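Local coordinates for isochorismatase family protein (Enterococcus faecalis, PDB 2A67) that is of unknown function but is probably a hydrolase of the isochorismatase family, at residues L7-F12 with A45-V50. Sequence-based numbering, arbitrary orientation.
Sequences LLLIDF and APIIFV
With CG trans to the backbone N (chi1 -177°), Leu8 leans toward the neighbouring strand and lays CD1 against both CG2 of Val50 (3.6 Å) and CG2 of Ile48 (3.8 Å). On the other face Leu9 and Phe49, paired in register, share the same first torsion, CG anti to the carbonyl carbon, which sends both side chains the same way; CD1 of Leu9 meets CE2 of Phe49 obliquely at 3.6 Å. CG2 of Ile47, two residues before Phe49 on the same face, touches CD1 of Leu9 at 3.9 Å. Beta-branched Ile47, Ile48 and Val50 suit an extended backbone, while Leu8 and Leu9, branched one carbon further out, can turn a terminal methyl across.

The parallel ladder between the strands begins with a hydrogen bond from Leu7 N to Pro46 O. Nearly straight hydrogen bonds follow from Ile48 N to Leu7 O (2.8 Å), Leu9 N to Ile48 O and Val50 N to Leu9 O (173°). A more bent one (145°), Asp11 N to Val50 O, closes the series. A water donates to Leu9 O and Val50 O and accepts from Phe12 N, tying the turn at Phe12 to both strands.

Joined through helix 26-42, strands 5-10 and 47-52 form a beta-alpha-beta unit, flanked in the sheet by 103-109 and 77-81; Asp11 OD2 salt-bridges Lys81, Leu8 and Ile10 pack on helix 111-125, and Leu7 and Ile47 meet Tyr40 of helix 26-42.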
loop_
_atom_site.group_PDB
_atom_site.type_symbol
_atom_site.label_atom_id
_atom_site.label_comp_id
_atom_site.label_asym_id
_atom_site.label_seq_id
_atom_site.Cartn_x
_atom_site.Cartn_y
_atom_site.Cartn_z
ATOM N N LEU D 7 7.575 10.539 15.113
ATOM C CA LEU D 7 7.997 10.885 13.785
ATOM C C LEU D 7 8.746 9.648 13.200
ATOM O O LEU D 7 9.747 9.182 13.773
ATOM C CB LEU D 7 8.958 12.047 13.866
ATOM C CG LEU D 7 9.419 12.751 12.587
ATOM C CD1 LEU D 7 8.214 13.369 11.810
ATOM C CD2 LEU D 7 10.431 13.832 12.946
ATOM N N LEU D 8 8.243 9.135 12.073
ATOM C CA LEU D 8 8.771 7.948 11.476
ATOM C C LEU D 8 9.432 8.322 10.138
ATOM O O LEU D 8 8.732 8.708 9.181
ATOM C CB LEU D 8 7.656 6.903 11.306
ATOM C CG LEU D 8 8.088 5.518 10.730
ATOM C CD1 LEU D 8 9.023 4.835 11.757
ATOM C CD2 LEU D 8 6.829 4.682 10.470
ATOM N N LEU D 9 10.770 8.200 10.075
ATOM C CA LEU D 9 11.553 8.767 8.974
ATOM C C LEU D 9 12.201 7.632 8.186
ATOM O O LEU D 9 13.116 6.996 8.688
ATOM C CB LEU D 9 12.623 9.741 9.508
ATOM C CG LEU D 9 12.088 10.952 10.340
ATOM C CD1 LEU D 9 13.230 11.764 10.829
ATOM C CD2 LEU D 9 11.129 11.787 9.508
ATOM N N ILE D 10 11.709 7.398 6.970
ATOM C CA ILE D 10 11.945 6.146 6.275
ATOM C C ILE D 10 13.063 6.256 5.217
ATOM O O ILE D 10 12.998 7.031 4.242
ATOM C CB ILE D 10 10.636 5.572 5.652
ATOM C CG1 ILE D 10 9.568 5.332 6.728
ATOM C CG2 ILE D 10 10.962 4.250 4.807
ATOM C CD1 ILE D 10 8.167 5.212 6.135
ATOM N N ASP D 11 14.094 5.457 5.437
ATOM C CA ASP D 11 15.157 5.189 4.436
ATOM C C ASP D 11 15.828 6.427 3.890
ATOM O O ASP D 11 16.118 6.497 2.690
ATOM C CB ASP D 11 14.619 4.364 3.240
ATOM C CG ASP D 11 14.186 2.940 3.611
ATOM O OD1 ASP D 11 14.334 2.495 4.758
ATOM O OD2 ASP D 11 13.677 2.228 2.726
ATOM N N PHE D 12 16.094 7.398 4.744
ATOM C CA PHE D 12 16.870 8.568 4.384
ATOM C C PHE D 12 18.367 8.264 4.451
ATOM O O PHE D 12 19.099 8.830 5.289
ATOM C CB PHE D 12 16.569 9.723 5.336
ATOM C CG PHE D 12 15.299 10.440 5.041
ATOM C CD1 PHE D 12 15.067 10.990 3.766
ATOM C CD2 PHE D 12 14.345 10.614 6.039
ATOM C CE1 PHE D 12 13.873 11.721 3.518
ATOM C CE2 PHE D 12 13.144 11.339 5.793
ATOM C CZ PHE D 12 12.922 11.885 4.549
ATOM N N ALA D 45 9.369 13.998 22.086
ATOM C CA ALA D 45 8.516 13.024 21.440
ATOM C C ALA D 45 9.453 12.105 20.604
ATOM O O ALA D 45 10.466 12.574 20.085
ATOM C CB ALA D 45 7.475 13.686 20.541
ATOM N N PRO D 46 9.114 10.818 20.528
ATOM C CA PRO D 46 10.024 9.841 19.877
ATOM C C PRO D 46 10.247 10.090 18.368
ATOM O O PRO D 46 9.303 10.381 17.638
ATOM C CB PRO D 46 9.328 8.499 20.102
ATOM C CG PRO D 46 8.176 8.709 21.006
ATOM C CD PRO D 46 7.868 10.192 21.052
ATOM N N ILE D 47 11.493 9.942 17.912
ATOM C CA ILE D 47 11.853 10.089 16.522
ATOM C C ILE D 47 12.504 8.731 16.144
ATOM O O ILE D 47 13.393 8.246 16.854
ATOM C CB ILE D 47 12.890 11.205 16.250
ATOM C CG1 ILE D 47 12.359 12.590 16.762
ATOM C CG2 ILE D 47 13.353 11.110 14.719
ATOM C CD1 ILE D 47 13.428 13.655 16.897
ATOM N N ILE D 48 11.987 8.115 15.095
ATOM C CA ILE D 48 12.370 6.735 14.700
ATOM C C ILE D 48 12.848 6.770 13.265
ATOM O O ILE D 48 12.076 7.095 12.348
ATOM C CB ILE D 48 11.207 5.768 14.812
ATOM C CG1 ILE D 48 10.589 5.811 16.215
ATOM C CG2 ILE D 48 11.652 4.282 14.461
ATOM C CD1 ILE D 48 9.134 5.286 16.309
ATOM N N PHE D 49 14.126 6.430 13.050
ATOM C CA PHE D 49 14.666 6.339 11.712
ATOM C C PHE D 49 14.597 4.884 11.253
ATOM O O PHE D 49 15.005 3.969 11.991
ATOM C CB PHE D 49 16.135 6.762 11.693
ATOM C CG PHE D 49 16.352 8.224 11.884
ATOM C CD1 PHE D 49 16.604 8.740 13.160
ATOM C CD2 PHE D 49 16.314 9.089 10.806
ATOM C CE1 PHE D 49 16.821 10.064 13.340
ATOM C CE2 PHE D 49 16.536 10.454 11.000
ATOM C CZ PHE D 49 16.786 10.924 12.264
ATOM N N VAL D 50 14.090 4.666 10.050
ATOM C CA VAL D 50 14.099 3.311 9.443
ATOM C C VAL D 50 15.211 3.274 8.383
ATOM O O VAL D 50 15.336 4.181 7.565
ATOM C CB VAL D 50 12.706 2.920 8.861
ATOM C CG1 VAL D 50 12.776 1.529 8.212
ATOM C CG2 VAL D 50 11.620 2.948 10.032
HETATM O O HOH W 1 15.696 7.100 7.782
#